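Local coordinates for protein hydrolase, haloacid dehalogenase-like family (Chlorobaculum tepidum, PDB 2HCF) that probably acts as a magnesium-dependent hydrolase of the haloacid dehalogenase family, its substrate not established, at residues 178-183 against 206-211. Numbering follows the deposited sequence.
Sequences DTEHDI and LARHKP. With MG (magnesium ion), chain B.
Ile-183 packs against the 206-211 segment through both branches of its side chain. Its CD1 lies 3.8 Å from CB of Pro-211 and also meets CD2 of Leu-206. With chi1 at -66°, CG2 stands opposite the backbone N and beside the carbonyl carbon. There it rests 3.4 Å from the backbone O of His-209, an oxygen hydrogen-bonded to Arg-187. A beta-branched residue suits this place because one arm reaches Leu-206 and Pro-211 while the other covers that carbonyl; Ser-193 and Ala-195 of strand 192-196 also touch it. Leu-206, whose forked end can lie against backbone, pushes CD2 to 3.7 Å from C of Thr-179.

The flat imidazole of His-209 offers a face to the methylene of Glu-180, a CH-pi contact 3.6 Å from CB to the ring centroid. Beyond it, the carboxylate stacks at 27° to the ring plane, and its OE1 forms a salt bridge with Arg-184.

In the Rossmann-like fold of HAD enzymes, this contact joins the two connections that flank strand 192-196, just beside the metal site. Asp-178, following strand 173-177, binds magnesium through OD1 at 2.1 Å, alongside the carboxylate of Asp-10 and the backbone carbonyl of Asp-12; a metal-bound water donates to its OD2.

Thr-179 and Asp-182 form a capping box at the start of helix 180-187. The short threonine hydroxyl can both accept from His-181 N and donate to Asp-182 OD2, which takes Thr-179 N from the opposite face of the carboxylate. A second magnesium-bound water donates to the same OD2, linking cap and metal shell.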
loop_
_atom_site.group_PDB
_atom_site.type_symbol
_atom_site.label_atom_id
_atom_site.label_comp_id
_atom_site.label_asym_id
_atom_site.label_seq_id
_atom_site.Cartn_x
_atom_site.Cartn_y
_atom_site.Cartn_z
ATOM N N ASP A 178 -3.147 -0.901 7.659
ATOM C CA ASP A 178 -4.480 -1.160 8.219
ATOM C C ASP A 178 -4.918 -2.625 8.309
ATOM O O ASP A 178 -6.067 -2.872 8.688
ATOM C CB ASP A 178 -5.523 -0.380 7.411
ATOM C CG ASP A 178 -5.711 -0.947 5.983
ATOM O OD1 ASP A 178 -4.698 -0.953 5.243
ATOM O OD2 ASP A 178 -6.863 -1.357 5.620
ATOM N N THR A 179 -4.028 -3.578 7.970
ATOM C CA THR A 179 -4.373 -5.009 7.985
ATOM C C THR A 179 -3.296 -5.864 8.598
ATOM O O THR A 179 -2.166 -5.425 8.836
ATOM C CB THR A 179 -4.617 -5.590 6.555
ATOM O OG1 THR A 179 -3.354 -5.964 5.959
ATOM C CG2 THR A 179 -5.344 -4.572 5.677
ATOM N N GLU A 180 -3.641 -7.135 8.823
ATOM C CA GLU A 180 -2.667 -8.098 9.303
ATOM C C GLU A 180 -1.458 -8.211 8.364
ATOM O O GLU A 180 -0.372 -8.554 8.808
ATOM C CB GLU A 180 -3.305 -9.474 9.461
ATOM C CG GLU A 180 -3.653 -10.137 8.172
ATOM C CD GLU A 180 -4.294 -11.507 8.367
ATOM O OE1 GLU A 180 -3.654 -12.358 9.014
ATOM O OE2 GLU A 180 -5.431 -11.720 7.881
ATOM N N HIS A 181 -1.650 -7.918 7.076
ATOM C CA HIS A 181 -0.573 -8.085 6.096
ATOM C C HIS A 181 0.496 -7.010 6.267
ATOM O O HIS A 181 1.685 -7.262 6.081
ATOM C CB HIS A 181 -1.143 -8.089 4.686
ATOM C CG HIS A 181 -2.228 -9.098 4.498
ATOM N ND1 HIS A 181 -2.039 -10.442 4.767
ATOM C CD2 HIS A 181 -3.521 -8.964 4.138
ATOM C CE1 HIS A 181 -3.163 -11.092 4.530
ATOM N NE2 HIS A 181 -4.074 -10.221 4.133
ATOM N N ASP A 182 0.059 -5.801 6.604
ATOM C CA ASP A 182 0.955 -4.728 6.950
ATOM C C ASP A 182 1.778 -5.095 8.187
ATOM O O ASP A 182 3.007 -4.997 8.188
ATOM C CB ASP A 182 0.157 -3.454 7.175
ATOM C CG ASP A 182 -0.664 -3.105 5.959
ATOM O OD1 ASP A 182 -0.078 -2.563 5.020
ATOM O OD2 ASP A 182 -1.876 -3.399 5.918
ATOM N N ILE A 183 1.098 -5.549 9.211
ATOM C CA ILE A 183 1.776 -5.850 10.440
ATOM C C ILE A 183 2.793 -6.966 10.200
ATOM O O ILE A 183 3.910 -6.967 10.749
ATOM C CB ILE A 183 0.761 -6.285 11.543
ATOM C CG1 ILE A 183 -0.158 -5.119 11.909
ATOM C CG2 ILE A 183 1.503 -6.725 12.791
ATOM C CD1 ILE A 183 -1.402 -5.512 12.661
ATOM N N LEU A 206 -7.115 -6.337 14.781
ATOM C CA LEU A 206 -5.707 -6.037 14.528
ATOM C C LEU A 206 -4.776 -6.355 15.685
ATOM O O LEU A 206 -3.619 -6.679 15.475
ATOM C CB LEU A 206 -5.541 -4.587 14.101
ATOM C CG LEU A 206 -6.099 -4.323 12.709
ATOM C CD1 LEU A 206 -6.045 -2.842 12.473
ATOM C CD2 LEU A 206 -5.347 -5.077 11.607
ATOM N N ALA A 207 -5.295 -6.309 16.907
ATOM C CA ALA A 207 -4.494 -6.469 18.084
ATOM C C ALA A 207 -3.963 -7.912 18.237
ATOM O O ALA A 207 -2.929 -8.148 18.870
ATOM C CB ALA A 207 -5.313 -6.046 19.310
ATOM N N ARG A 208 -4.668 -8.873 17.656
ATOM C CA ARG A 208 -4.254 -10.269 17.700
ATOM C C ARG A 208 -2.977 -10.553 16.893
ATOM O O ARG A 208 -2.378 -11.621 17.045
ATOM C CB ARG A 208 -5.378 -11.172 17.190
ATOM C CG ARG A 208 -6.666 -11.011 17.957
ATOM C CD ARG A 208 -7.765 -11.919 17.440
ATOM N NE ARG A 208 -9.069 -11.471 17.968
ATOM C CZ ARG A 208 -10.196 -11.342 17.262
ATOM N NH1 ARG A 208 -10.254 -11.667 15.964
ATOM N NH2 ARG A 208 -11.285 -10.886 17.871
ATOM N N HIS A 209 -2.579 -9.607 16.040
ATOM C CA HIS A 209 -1.381 -9.728 15.230
ATOM C C HIS A 209 -0.191 -9.008 15.827
ATOM O O HIS A 209 0.882 -9.012 15.248
ATOM C CB HIS A 209 -1.680 -9.208 13.833
ATOM C CG HIS A 209 -2.901 -9.839 13.249
ATOM N ND1 HIS A 209 -2.994 -11.196 13.045
ATOM C CD2 HIS A 209 -4.101 -9.322 12.902
ATOM C CE1 HIS A 209 -4.186 -11.485 12.556
ATOM N NE2 HIS A 209 -4.883 -10.371 12.473
ATOM N N LYS A 210 -0.391 -8.395 16.990
ATOM C CA LYS A 210 0.684 -7.843 17.811
ATOM C C LYS A 210 1.433 -6.710 17.129
ATOM O O LYS A 210 2.670 -6.722 17.046
ATOM C CB LYS A 210 1.672 -8.937 18.218
ATOM C CG LYS A 210 1.062 -10.175 18.821
ATOM C CD LYS A 210 0.378 -9.874 20.148
ATOM C CE LYS A 210 0.116 -11.159 20.922
ATOM N NZ LYS A 210 -0.639 -12.128 20.061
ATOM N N PRO A 211 0.693 -5.700 16.657
ATOM C CA PRO A 211 1.357 -4.544 16.103
ATOM C C PRO A 211 2.107 -3.828 17.210
ATOM O O PRO A 211 1.718 -3.910 18.364
ATOM C CB PRO A 211 0.185 -3.690 15.604
ATOM C CG PRO A 211 -0.952 -4.079 16.520
ATOM C CD PRO A 211 -0.767 -5.539 16.684
HETATM MG MG MG B . -4.248 -1.181 3.206
HETATM O O HOH W 1 -6.255 -2.182 3.116
HETATM O O HOH W 2 -2.942 -2.750 3.551
HETATM O O HOH W 3 -3.913 -1.684 1.170
#